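Local atomic coordinates of H127A/Y244A mutant of alginate lyase AlyC3 in complex with dimannuronate (Psychromonas sp., PDB entry 7C8F), a protein that probably cleaves alginate by eliminative depolymerisation, as a family PL7 lyase, and is captured here as a double mutant bound to dimannuronate. Residues S27-S32 with T51-Q56; V82-R87 with K93-S98; A160-N165 with K212-D217. All coordinates share one frame; numbering follows the deposited sequence.

Contact 1 (S27-S32 with T51-Q56); sequences SELQIS and TGIVNQ
The carboxamide of Asn-55 is met at its nitrogen, where CD1 of Ile-31 comes within 4.4 Å of ND2. Hydrogen bonds from ND2 to Gln-3 O and from Tyr-57 N to OD1 fix how the amide is turned, and a methyl group is what strand 27-31 offers it. This is a margin of the two-sheet β-jelly roll of PL7 alginate lyases: strand 27-31 belongs to one sheet, whereas residues 51-56 form the irregular approach to strand 58-60 of the other. The strand's own flat groups, Glu-28 and Gln-30, lie on the side turned from the loop. There Gln-30 NE2 gives a nearly straight bond (171°) of 3.0 Å to Glu-28 OE2. Glu-28 OE2 lies in the amide plane of Gln-30, whereas NE2 comes to the carboxylate on its anti side, 33° out of plane. Across the contact no hydrogen bond forms and just 91 Å² is buried, so the loop rests on the strand by two side-chain touches, one wholly apolar. Phe-58 packs against both Leu-29 and Ile-53. These two pass in opposite senses; chi1 of -179° carries the leucine branch away from its own backbone N, and Leu-29 CD2 ends 4.0 Å from Ile-53 CG2.

Contact 2 (V82-R87 with K93-S98); sequences VHKNFR and KLYTLS
Phe-86 and Tyr-95 lie almost flat on one another in an offset stack, their ring planes only 8° apart and their centroids 4.5 Å apart. The overlap is reciprocal: the two side chains run antiparallel, each laying its CB over the other's ring. Phe-86 CB sits over the centre of the tyrosine ring, 3.4 Å from its centroid, and Tyr-95 CB sits over the phenylalanine ring, 3.9 Å from that centroid. The backbone sets Phe-86 CB over the tyrosine; chi1 of 44°, with CG between the backbone N and the carbonyl carbon, then lays the phenyl ring along Tyr-95. Beyond the stack the contact slackens. Val-82 CG2 and Leu-97 CD1 approach no closer than 4.5 Å, and towards solvent the bent chain of Lys-84 crosses Tyr-95 with CE 4.2 Å from OH. Water fills in for direct bonds here: one molecule accepts from Arg-87 N at 2.9 Å and donates to Tyr-95 OH, which also hydrogen-bonds Glu-264 OE2. An alanine in place of Tyr-95 would strip one face of Phe-86 of its aromatic cover and is likely to leave this water and Glu-264 without their hydroxyl partner. Arg-87 leads away from the strand, to salt bridges with Asp-89 and with Asp-229 of the second subunit. An offset aromatic stack of this kind belongs to the interior between the sheets of a β-jelly roll, where the link leaving strand 77-82 of one sheet packs on strand 93-103 of the other.

Contact 3 (A160-N165 with K212-D217); sequences AMVKNN and KQLIID
Val-162 and Leu-214 reach toward each other tip to tip, and the leucine ends in the fork of the valine: Leu-214 CD2 lies 4.0 Å from Val-162 CG2 and 4.1 Å from Val-162 CG1. Leu-214 extends to this point because its CG stands opposite the backbone N (chi1 171°), and CD2, anti to CA, carries the chain straight on while CD1 turns aside. One step along, the pairing is of unequal partners. Ala-160 has only CB to offer, and Ile-216 makes up the distance with its longer branch: CG1 turns to the side of its own backbone N (chi1 -53°) and the chain then runs straight on, so that CD1 arrives 3.8 Å from Ala-160 CB. No hydrogen bond crosses between the segments. Methyl groups meeting across two packed sheets in this way form the interior of a β-jelly roll, the fold of PL7 lyases, with strand 157-163 in one sheet and strand 213-218 in the other. Leu-143, from the strand beside 157-163, touches Ala-160, Val-162 and Ile-216, while Val-224 packs beside Ile-216 from the second sheet. Lys-163 takes no part in this apolar layer. Its long aliphatic chain runs past His-140 and Tyr-189, both lining the glycan pocket, and its NZ bonds at 2.9 Å to Asn-165 OD1, lying in the carbonyl plane of that amide. Val-167 binds both partners as well, with its carbonyl O at Lys-163 NZ and its backbone N at Asn-165 OD1.

How the contacts relate
All three contacts lie between or at the margin of one jelly roll's two sheets; contact 3 sets strand against strand, the others strand against loop. Contacts 1 and 2, 20 Å apart between centres, touch through a probable hydrogen bond of 2.7 Å between Glu-28 OE1 and His-83 NE2. Contacts 2 and 3 have centres 14 Å apart, but nearest atoms about 7 Å apart. Contacts 1 and 3 lie on opposite sides of the chain's centre, 28 Å between centres. Bound mannuronate lies about 10 Å from the Val-162 side chain in contact 3 and about 14 Å from that of Leu-97 in contact 2. Arg-87 packs on Lys-212 of the second subunit, bringing contact 2 against segment 212-217 of contact 3 there.

Contact 1 (S27-S32 with T51-Q56)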
ATOM      1  N   SER B  27       7.062   5.081  24.889  1.00 15.05           N
ATOM      2  CA  SER B  27       8.080   4.479  24.066  1.00 15.10           C
ATOM      3  C   SER B  27       8.836   3.305  24.637  1.00 13.96           C
ATOM      4  O   SER B  27       8.613   2.897  25.733  1.00 14.57           O
ATOM      5  CB  SER B  27       9.165   5.538  23.768  1.00 15.33           C
ATOM      6  OG  SER B  27       8.654   6.758  23.332  1.00 15.25           O
ATOM      7  N   GLU B  28       9.743   2.792  23.827  1.00 13.61           N
ATOM      8  CA  GLU B  28      10.704   1.782  24.217  1.00 13.86           C
ATOM      9  C   GLU B  28      12.077   2.264  23.769  1.00 15.57           C
ATOM     10  O   GLU B  28      12.141   3.148  23.004  1.00 15.02           O
ATOM     11  CB  GLU B  28      10.402   0.386  23.679  1.00 16.75           C
ATOM     12  CG  GLU B  28      10.424   0.245  22.180  1.00 16.09           C
ATOM     13  CD  GLU B  28       9.965  -1.123  21.746  1.00 20.51           C
ATOM     14  OE1 GLU B  28       8.946  -1.575  22.240  1.00 20.76           O
ATOM     15  OE2 GLU B  28      10.652  -1.704  20.929  1.00 24.40           O
ATOM     16  N   LEU B  29      13.139   1.663  24.275  1.00 15.24           N
ATOM     17  CA  LEU B  29      14.506   1.994  23.893  1.00 13.75           C
ATOM     18  C   LEU B  29      15.029   0.898  22.978  1.00 16.43           C
ATOM     19  O   LEU B  29      14.953  -0.288  23.317  1.00 16.85           O
ATOM     20  CB  LEU B  29      15.409   2.108  25.127  1.00 17.56           C
ATOM     21  CG  LEU B  29      16.863   2.479  24.827  1.00 18.35           C
ATOM     22  CD1 LEU B  29      16.978   3.907  24.274  1.00 20.08           C
ATOM     23  CD2 LEU B  29      17.723   2.321  26.080  1.00 21.53           C
ATOM     24  N   GLN B  30      15.509   1.290  21.803  1.00 14.64           N
ATOM     25  CA  GLN B  30      16.087   0.372  20.828  1.00 15.33           C
ATOM     26  C   GLN B  30      17.537   0.796  20.667  1.00 16.73           C
ATOM     27  O   GLN B  30      17.822   1.864  20.114  1.00 16.85           O
ATOM     28  CB  GLN B  30      15.323   0.436  19.498  1.00 16.42           C
ATOM     29  CG  GLN B  30      13.830   0.131  19.670  1.00 16.39           C
ATOM     30  CD  GLN B  30      13.052   0.021  18.366  1.00 17.02           C
ATOM     31  OE1 GLN B  30      13.510   0.452  17.301  1.00 21.59           O
ATOM     32  NE2 GLN B  30      11.857  -0.563  18.454  1.00 20.42           N
ATOM     33  N   ILE B  31      18.431   0.014  21.233  1.00 16.36           N
ATOM     34  CA  ILE B  31      19.824   0.374  21.290  1.00 17.66           C
ATOM     35  C   ILE B  31      20.777  -0.755  20.957  1.00 19.29           C
ATOM     36  O   ILE B  31      20.604  -1.836  21.378  1.00 19.02           O
ATOM     37  CB  ILE B  31      20.120   0.941  22.695  1.00 16.54           C
ATOM     38  CG1 ILE B  31      21.543   1.441  22.849  1.00 20.73           C
ATOM     39  CG2 ILE B  31      19.769  -0.054  23.773  1.00 19.15           C
ATOM     40  CD1 ILE B  31      21.745   2.197  24.112  1.00 21.66           C
ATOM     41  N   SER B  32      21.775  -0.438  20.170  1.00 18.02           N
ATOM     42  CA  SER B  32      22.772  -1.383  19.793  1.00 19.23           C
ATOM     43  C   SER B  32      23.784  -1.580  20.913  1.00 23.81           C
ATOM     44  O   SER B  32      24.016  -0.725  21.687  1.00 22.45           O
ATOM     45  CB  SER B  32      23.535  -0.809  18.607  1.00 20.90           C
ATOM     46  OG  SER B  32      22.747  -0.669  17.479  1.00 21.98           O
ATOM     47  N   THR B  51      12.071   3.113  34.340  1.00 18.60           N
ATOM     48  CA  THR B  51      12.670   3.145  35.671  1.00 17.49           C
ATOM     49  C   THR B  51      13.927   2.288  35.686  1.00 19.18           C
ATOM     50  O   THR B  51      13.901   1.120  35.289  1.00 22.02           O
ATOM     51  CB  THR B  51      11.662   2.616  36.694  1.00 14.67           C
ATOM     52  OG1 THR B  51      10.542   3.513  36.774  1.00 18.64           O
ATOM     53  CG2 THR B  51      12.330   2.489  38.086  1.00 21.35           C
ATOM     54  N   GLY B  52      15.044   2.883  36.116  1.00 21.21           N
ATOM     55  CA  GLY B  52      16.312   2.183  36.181  1.00 23.02           C
ATOM     56  C   GLY B  52      17.107   2.108  34.890  1.00 28.85           C
ATOM     57  O   GLY B  52      18.238   1.602  34.910  1.00 28.88           O
ATOM     58  N   ILE B  53      16.572   2.586  33.770  1.00 21.48           N
ATOM     59  CA  ILE B  53      17.232   2.456  32.474  1.00 22.81           C
ATOM     60  C   ILE B  53      18.180   3.637  32.297  1.00 23.65           C
ATOM     61  O   ILE B  53      17.734   4.767  32.084  1.00 25.15           O
ATOM     62  CB  ILE B  53      16.210   2.395  31.333  1.00 20.67           C
ATOM     63  CG1 ILE B  53      15.261   1.210  31.533  1.00 23.52           C
ATOM     64  CG2 ILE B  53      16.919   2.319  29.982  1.00 23.15           C
ATOM     65  CD1 ILE B  53      15.944  -0.134  31.517  1.00 32.23           C
ATOM     66  N   VAL B  54      19.482   3.372  32.373  1.00 22.68           N
ATOM     67  CA  VAL B  54      20.508   4.410  32.251  1.00 23.36           C
ATOM     68  C   VAL B  54      21.830   3.725  31.937  1.00 34.65           C
ATOM     69  O   VAL B  54      22.099   2.624  32.419  1.00 29.55           O
ATOM     70  CB  VAL B  54      20.600   5.259  33.543  1.00 22.07           C
ATOM     71  CG1 VAL B  54      20.935   4.371  34.747  1.00 24.25           C
ATOM     72  CG2 VAL B  54      21.641   6.377  33.407  1.00 23.94           C
ATOM     73  N   ASN B  55      22.651   4.373  31.116  1.00 23.43           N
ATOM     74  CA  ASN B  55      24.023   3.908  30.925  1.00 23.54           C
ATOM     75  C   ASN B  55      24.835   5.012  30.258  1.00 23.94           C
ATOM     76  O   ASN B  55      24.357   6.135  30.070  1.00 23.44           O
ATOM     77  CB  ASN B  55      24.119   2.567  30.200  1.00 24.72           C
ATOM     78  CG  ASN B  55      23.658   2.636  28.761  1.00 36.46           C
ATOM     79  OD1 ASN B  55      23.656   3.697  28.141  1.00 26.23           O
ATOM     80  ND2 ASN B  55      23.282   1.493  28.216  1.00 38.24           N
ATOM     81  N   GLN B  56      26.094   4.684  29.946  1.00 29.11           N
ATOM     82  CA  GLN B  56      27.029   5.656  29.389  1.00 28.01           C
ATOM     83  C   GLN B  56      26.554   6.230  28.064  1.00 24.03           C
ATOM     84  O   GLN B  56      26.991   7.320  27.690  1.00 25.07           O
ATOM     85  CB  GLN B  56      28.396   4.998  29.179  1.00 29.92           C
ATOM     86  CG  GLN B  56      28.315   3.644  28.486  1.00 55.01           C
ATOM     87  CD  GLN B  56      29.674   3.011  28.249  1.00 95.69           C
ATOM     88  OE1 GLN B  56      30.645   3.696  27.921  1.00 59.61           O
ATOM     89  NE2 GLN B  56      29.750   1.695  28.413  1.00 94.66           N
TER

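Contact 2 (V82-R87 with K93-S98)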
ATOM      1  N   VAL B  82       8.720   5.636  19.773  1.00 12.01           N
ATOM      2  CA  VAL B  82       7.374   5.879  20.283  1.00 12.73           C
ATOM      3  C   VAL B  82       6.456   4.769  19.787  1.00 13.53           C
ATOM      4  O   VAL B  82       6.437   4.441  18.598  1.00 13.63           O
ATOM      5  CB  VAL B  82       6.883   7.278  19.872  1.00 12.87           C
ATOM      6  CG1 VAL B  82       5.501   7.557  20.437  1.00 14.73           C
ATOM      7  CG2 VAL B  82       7.881   8.363  20.333  1.00 14.18           C
ATOM      8  N   HIS B  83       5.690   4.172  20.708  1.00 14.46           N
ATOM      9  CA  HIS B  83       4.996   2.917  20.408  1.00 12.80           C
ATOM     10  C   HIS B  83       3.860   3.046  19.401  1.00 13.85           C
ATOM     11  O   HIS B  83       3.569   2.077  18.690  1.00 15.93           O
ATOM     12  CB  HIS B  83       4.471   2.300  21.697  1.00 13.57           C
ATOM     13  CG  HIS B  83       5.510   1.530  22.440  1.00 16.68           C
ATOM     14  ND1 HIS B  83       5.689   1.632  23.804  1.00 18.91           N
ATOM     15  CD2 HIS B  83       6.416   0.623  22.003  1.00 17.86           C
ATOM     16  CE1 HIS B  83       6.658   0.810  24.176  1.00 17.49           C
ATOM     17  NE2 HIS B  83       7.113   0.186  23.104  1.00 18.09           N
ATOM     18  N   LYS B  84       3.184   4.187  19.347  1.00 14.60           N
ATOM     19  CA  LYS B  84       2.010   4.297  18.484  1.00 14.57           C
ATOM     20  C   LYS B  84       2.384   4.136  17.011  1.00 13.24           C
ATOM     21  O   LYS B  84       3.214   4.879  16.481  1.00 14.41           O
ATOM     22  CB  LYS B  84       1.353   5.663  18.700  1.00 15.62           C
ATOM     23  CG  LYS B  84       0.134   5.915  17.812  1.00 18.60           C
ATOM     24  CD  LYS B  84      -1.047   5.059  18.243  1.00 18.31           C
ATOM     25  CE  LYS B  84      -2.241   5.274  17.319  1.00 19.74           C
ATOM     26  NZ  LYS B  84      -3.429   4.459  17.747  1.00 25.74           N
ATOM     27  N   ASN B  85       1.734   3.194  16.330  1.00 14.37           N
ATOM     28  CA  ASN B  85       1.822   3.085  14.869  1.00 13.41           C
ATOM     29  C   ASN B  85       0.589   3.782  14.319  1.00 15.78           C
ATOM     30  O   ASN B  85      -0.510   3.218  14.303  1.00 17.26           O
ATOM     31  CB  ASN B  85       1.893   1.635  14.400  1.00 15.22           C
ATOM     32  CG  ASN B  85       3.086   0.889  14.974  1.00 13.60           C
ATOM     33  OD1 ASN B  85       4.214   1.383  14.992  1.00 14.79           O
ATOM     34  ND2 ASN B  85       2.828  -0.325  15.461  1.00 16.62           N
ATOM     35  N   PHE B  86       0.773   5.020  13.887  1.00 13.43           N
ATOM     36  CA  PHE B  86      -0.353   5.882  13.570  1.00 13.41           C
ATOM     37  C   PHE B  86      -0.633   5.958  12.077  1.00 12.61           C
ATOM     38  O   PHE B  86       0.255   5.785  11.230  1.00 13.01           O
ATOM     39  CB  PHE B  86      -0.176   7.299  14.135  1.00 14.94           C
ATOM     40  CG  PHE B  86       1.208   7.898  13.950  1.00 12.26           C
ATOM     41  CD1 PHE B  86       1.593   8.450  12.732  1.00 15.58           C
ATOM     42  CD2 PHE B  86       2.096   7.943  15.012  1.00 14.03           C
ATOM     43  CE1 PHE B  86       2.860   9.020  12.574  1.00 14.61           C
ATOM     44  CE2 PHE B  86       3.365   8.511  14.866  1.00 14.06           C
ATOM     45  CZ  PHE B  86       3.744   9.049  13.646  1.00 14.73           C
ATOM     46  N   ARG B  87      -1.887   6.243  11.765  1.00 12.63           N
ATOM     47  CA  ARG B  87      -2.249   6.617  10.407  1.00 13.17           C
ATOM     48  C   ARG B  87      -1.800   8.041  10.127  1.00 13.44           C
ATOM     49  O   ARG B  87      -1.845   8.907  11.001  1.00 14.38           O
ATOM     50  CB  ARG B  87      -3.760   6.529  10.230  1.00 16.63           C
ATOM     51  CG  ARG B  87      -4.205   5.096  10.257  1.00 17.82           C
ATOM     52  CD  ARG B  87      -5.605   4.898   9.794  1.00 23.84           C
ATOM     53  NE  ARG B  87      -5.884   5.393   8.452  1.00 17.50           N
ATOM     54  CZ  ARG B  87      -6.899   4.913   7.753  1.00 17.26           C
ATOM     55  NH1 ARG B  87      -7.636   3.946   8.291  1.00 19.77           N
ATOM     56  NH2 ARG B  87      -7.184   5.371   6.553  1.00 16.66           N
ATOM     57  N   LYS B  93      -6.650  13.182  13.061  1.00 16.48           N
ATOM     58  CA  LYS B  93      -5.621  12.509  13.847  1.00 15.77           C
ATOM     59  C   LYS B  93      -4.264  13.074  13.452  1.00 17.42           C
ATOM     60  O   LYS B  93      -3.791  12.835  12.336  1.00 16.73           O
ATOM     61  CB  LYS B  93      -5.666  10.995  13.654  1.00 18.40           C
ATOM     62  CG  LYS B  93      -7.030  10.384  13.983  1.00 19.52           C
ATOM     63  CD  LYS B  93      -6.947   8.860  14.088  1.00 20.95           C
ATOM     64  CE  LYS B  93      -8.332   8.227  14.200  1.00 28.87           C
ATOM     65  NZ  LYS B  93      -8.777   8.187  15.610  1.00 42.57           N
ATOM     66  N   LEU B  94      -3.652  13.830  14.358  1.00 16.39           N
ATOM     67  CA  LEU B  94      -2.389  14.508  14.107  1.00 15.62           C
ATOM     68  C   LEU B  94      -1.419  14.110  15.208  1.00 17.37           C
ATOM     69  O   LEU B  94      -1.788  14.105  16.388  1.00 19.68           O
ATOM     70  CB  LEU B  94      -2.566  16.033  14.111  1.00 18.17           C
ATOM     71  CG  LEU B  94      -3.615  16.613  13.164  1.00 23.20           C
ATOM     72  CD1 LEU B  94      -3.679  18.130  13.291  1.00 30.84           C
ATOM     73  CD2 LEU B  94      -3.315  16.212  11.737  1.00 25.45           C
ATOM     74  N   TYR B  95      -0.190  13.777  14.830  1.00 14.94           N
ATOM     75  CA  TYR B  95       0.810  13.242  15.743  1.00 13.49           C
ATOM     76  C   TYR B  95       2.053  14.109  15.665  1.00 12.89           C
ATOM     77  O   TYR B  95       2.559  14.359  14.565  1.00 14.23           O
ATOM     78  CB  TYR B  95       1.130  11.784  15.388  1.00 14.22           C
ATOM     79  CG  TYR B  95      -0.133  10.956  15.437  1.00 15.52           C
ATOM     80  CD1 TYR B  95      -0.940  10.818  14.323  1.00 13.96           C
ATOM     81  CD2 TYR B  95      -0.556  10.376  16.630  1.00 14.23           C
ATOM     82  CE1 TYR B  95      -2.121  10.103  14.375  1.00 12.77           C
ATOM     83  CE2 TYR B  95      -1.736   9.658  16.692  1.00 15.09           C
ATOM     84  CZ  TYR B  95      -2.514   9.529  15.556  1.00 13.94           C
ATOM     85  OH  TYR B  95      -3.694   8.804  15.586  1.00 16.23           O
ATOM     86  N   THR B  96       2.527  14.590  16.815  1.00 14.81           N
ATOM     87  CA  THR B  96       3.595  15.581  16.846  1.00 15.48           C
ATOM     88  C   THR B  96       4.750  15.118  17.718  1.00 16.28           C
ATOM     89  O   THR B  96       4.551  14.685  18.854  1.00 17.55           O
ATOM     90  CB  THR B  96       3.099  16.950  17.330  1.00 17.95           C
ATOM     91  OG1 THR B  96       2.072  17.423  16.449  1.00 22.07           O
ATOM     92  CG2 THR B  96       4.253  17.955  17.331  1.00 22.17           C
ATOM     93  N   LEU B  97       5.958  15.221  17.182  1.00 13.74           N
ATOM     94  CA  LEU B  97       7.185  14.987  17.919  1.00 14.28           C
ATOM     95  C   LEU B  97       7.905  16.325  17.976  1.00 13.70           C
ATOM     96  O   LEU B  97       8.149  16.948  16.937  1.00 14.17           O
ATOM     97  CB  LEU B  97       8.053  13.953  17.202  1.00 15.59           C
ATOM     98  CG  LEU B  97       9.278  13.480  17.973  1.00 16.25           C
ATOM     99  CD1 LEU B  97       8.826  12.547  19.121  1.00 17.06           C
ATOM    100  CD2 LEU B  97      10.276  12.793  17.024  1.00 18.43           C
ATOM    101  N   SER B  98       8.210  16.759  19.172  1.00 14.47           N
ATOM    102  CA  SER B  98       8.887  18.019  19.386  1.00 15.41           C
ATOM    103  C   SER B  98      10.187  17.811  20.099  1.00 15.20           C
ATOM    104  O   SER B  98      10.218  17.197  21.109  1.00 16.93           O
ATOM    105  CB  SER B  98       8.026  18.956  20.221  1.00 20.48           C
ATOM    106  OG  SER B  98       6.789  19.171  19.657  1.00 25.73           O
TER
HETATM  107  O   HOH W   1      -3.642  10.904  10.311  1.00 14.86           O
HETATM  108  O   HOH W   2      -3.785   6.554  13.944  1.00 17.91           O

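Contact 3 (A160-N165 with K212-D217)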
ATOM      1  N   ALA B 160      16.147  17.519   6.017  1.00 12.68           N
ATOM      2  CA  ALA B 160      15.060  16.541   6.043  1.00 11.41           C
ATOM      3  C   ALA B 160      15.118  15.728   4.757  1.00 12.99           C
ATOM      4  O   ALA B 160      14.974  16.280   3.661  1.00 13.91           O
ATOM      5  CB  ALA B 160      13.705  17.234   6.162  1.00 13.16           C
ATOM      6  N   MET B 161      15.364  14.431   4.889  1.00 12.91           N
ATOM      7  CA  MET B 161      15.391  13.509   3.764  1.00 12.93           C
ATOM      8  C   MET B 161      14.035  12.824   3.747  1.00 11.75           C
ATOM      9  O   MET B 161      13.723  12.039   4.647  1.00 12.54           O
ATOM     10  CB  MET B 161      16.508  12.487   3.967  1.00 15.49           C
ATOM     11  CG  MET B 161      17.883  13.106   4.256  1.00 15.75           C
ATOM     12  SD  MET B 161      18.436  14.176   2.911  1.00 19.81           S
ATOM     13  CE  MET B 161      20.163  14.444   3.348  1.00 19.85           C
ATOM     14  N   VAL B 162      13.221  13.122   2.747  1.00 13.57           N
ATOM     15  CA  VAL B 162      11.831  12.676   2.705  1.00 10.87           C
ATOM     16  C   VAL B 162      11.664  11.676   1.575  1.00 14.55           C
ATOM     17  O   VAL B 162      11.893  12.003   0.404  1.00 14.08           O
ATOM     18  CB  VAL B 162      10.869  13.865   2.556  1.00 13.58           C
ATOM     19  CG1 VAL B 162       9.424  13.384   2.480  1.00 15.31           C
ATOM     20  CG2 VAL B 162      11.051  14.833   3.723  1.00 15.11           C
ATOM     21  N   LYS B 163      11.252  10.457   1.921  1.00 12.67           N
ATOM     22  CA  LYS B 163      10.907   9.473   0.907  1.00 12.98           C
ATOM     23  C   LYS B 163       9.611   9.923   0.246  1.00 13.69           C
ATOM     24  O   LYS B 163       8.615  10.192   0.938  1.00 13.84           O
ATOM     25  CB  LYS B 163      10.743   8.126   1.617  1.00 14.35           C
ATOM     26  CG  LYS B 163      10.123   6.987   0.815  1.00 15.56           C
ATOM     27  CD  LYS B 163      10.998   6.506  -0.351  1.00 14.69           C
ATOM     28  CE  LYS B 163      10.453   5.131  -0.814  1.00 14.57           C
ATOM     29  NZ  LYS B 163      11.042   4.628  -2.082  1.00 15.28           N
ATOM     30  N   ASN B 164       9.622  10.042  -1.092  1.00 13.41           N
ATOM     31  CA  ASN B 164       8.574  10.731  -1.838  1.00 13.36           C
ATOM     32  C   ASN B 164       7.680   9.795  -2.651  1.00 13.79           C
ATOM     33  O   ASN B 164       6.994  10.247  -3.569  1.00 16.52           O
ATOM     34  CB  ASN B 164       9.194  11.793  -2.756  1.00 14.40           C
ATOM     35  CG  ASN B 164       8.244  12.933  -3.057  1.00 17.94           C
ATOM     36  OD1 ASN B 164       7.340  13.231  -2.282  1.00 18.03           O
ATOM     37  ND2 ASN B 164       8.443  13.574  -4.200  1.00 25.82           N
ATOM     38  N   ASN B 165       7.713   8.501  -2.362  1.00 12.47           N
ATOM     39  CA  ASN B 165       6.734   7.540  -2.863  1.00 11.83           C
ATOM     40  C   ASN B 165       6.709   6.389  -1.865  1.00 12.95           C
ATOM     41  O   ASN B 165       7.409   6.426  -0.851  1.00 12.92           O
ATOM     42  CB  ASN B 165       7.048   7.120  -4.315  1.00 13.85           C
ATOM     43  CG  ASN B 165       8.424   6.476  -4.463  1.00 13.11           C
ATOM     44  OD1 ASN B 165       8.878   5.728  -3.598  1.00 15.19           O
ATOM     45  ND2 ASN B 165       9.090   6.762  -5.591  1.00 17.00           N
ATOM     46  N   LYS B 212      -2.656  13.710   5.771  1.00 13.53           N
ATOM     47  CA  LYS B 212      -1.928  13.584   4.493  1.00 13.63           C
ATOM     48  C   LYS B 212      -0.796  14.600   4.351  1.00 13.51           C
ATOM     49  O   LYS B 212      -0.387  14.935   3.228  1.00 14.85           O
ATOM     50  CB  LYS B 212      -2.856  13.607   3.271  1.00 14.24           C
ATOM     51  CG  LYS B 212      -3.778  12.400   3.225  1.00 15.34           C
ATOM     52  CD  LYS B 212      -4.707  12.463   2.031  1.00 15.35           C
ATOM     53  CE  LYS B 212      -5.560  11.202   1.987  1.00 16.13           C
ATOM     54  NZ  LYS B 212      -6.455  11.183   0.779  1.00 18.33           N
ATOM     55  N   GLN B 213      -0.262  15.065   5.481  1.00 12.55           N
ATOM     56  CA  GLN B 213       0.804  16.058   5.464  1.00 13.44           C
ATOM     57  C   GLN B 213       1.920  15.673   6.415  1.00 12.58           C
ATOM     58  O   GLN B 213       1.687  15.107   7.492  1.00 13.52           O
ATOM     59  CB  GLN B 213       0.318  17.454   5.894  1.00 16.55           C
ATOM     60  CG  GLN B 213      -0.681  18.074   4.949  1.00 21.80           C
ATOM     61  CD  GLN B 213      -0.980  19.519   5.308  1.00 29.88           C
ATOM     62  OE1 GLN B 213      -1.398  19.818   6.425  1.00 39.31           O
ATOM     63  NE2 GLN B 213      -0.754  20.422   4.362  1.00 37.51           N
ATOM     64  N   LEU B 214       3.132  16.019   6.006  1.00 12.48           N
ATOM     65  CA  LEU B 214       4.310  16.001   6.854  1.00 13.34           C
ATOM     66  C   LEU B 214       4.765  17.447   7.009  1.00 13.70           C
ATOM     67  O   LEU B 214       5.140  18.095   6.023  1.00 14.97           O
ATOM     68  CB  LEU B 214       5.414  15.154   6.215  1.00 13.78           C
ATOM     69  CG  LEU B 214       6.787  15.225   6.892  1.00 14.72           C
ATOM     70  CD1 LEU B 214       6.699  14.636   8.280  1.00 17.56           C
ATOM     71  CD2 LEU B 214       7.803  14.452   6.075  1.00 15.39           C
ATOM     72  N   ILE B 215       4.706  17.956   8.232  1.00 13.48           N
ATOM     73  CA  ILE B 215       5.034  19.346   8.526  1.00 14.71           C
ATOM     74  C   ILE B 215       6.260  19.359   9.421  1.00 13.54           C
ATOM     75  O   ILE B 215       6.324  18.608  10.402  1.00 14.42           O
ATOM     76  CB  ILE B 215       3.853  20.057   9.207  1.00 17.27           C
ATOM     77  CG1 ILE B 215       2.652  20.087   8.260  1.00 22.08           C
ATOM     78  CG2 ILE B 215       4.254  21.474   9.633  1.00 20.12           C
ATOM     79  CD1 ILE B 215       1.417  20.707   8.857  1.00 26.36           C
ATOM     80  N   ILE B 216       7.242  20.199   9.085  1.00 14.12           N
ATOM     81  CA  ILE B 216       8.421  20.384   9.929  1.00 13.22           C
ATOM     82  C   ILE B 216       8.619  21.871  10.173  1.00 14.35           C
ATOM     83  O   ILE B 216       8.746  22.650   9.215  1.00 14.98           O
ATOM     84  CB  ILE B 216       9.695  19.772   9.318  1.00 14.89           C
ATOM     85  CG1 ILE B 216       9.450  18.305   8.959  1.00 15.45           C
ATOM     86  CG2 ILE B 216      10.872  19.895  10.289  1.00 17.04           C
ATOM     87  CD1 ILE B 216      10.630  17.635   8.318  1.00 19.32           C
ATOM     88  N   ASP B 217       8.664  22.255  11.445  1.00 14.25           N
ATOM     89  CA  ASP B 217       9.059  23.597  11.867  1.00 14.11           C
ATOM     90  C   ASP B 217      10.442  23.527  12.500  1.00 15.96           C
ATOM     91  O   ASP B 217      10.742  22.599  13.259  1.00 16.14           O
ATOM     92  CB  ASP B 217       8.099  24.168  12.914  1.00 19.96           C
ATOM     93  CG  ASP B 217       6.663  24.220  12.438  1.00 25.82           C
ATOM     94  OD1 ASP B 217       6.427  24.465  11.238  1.00 25.57           O
ATOM     95  OD2 ASP B 217       5.757  24.010  13.275  1.00 67.71           O
TER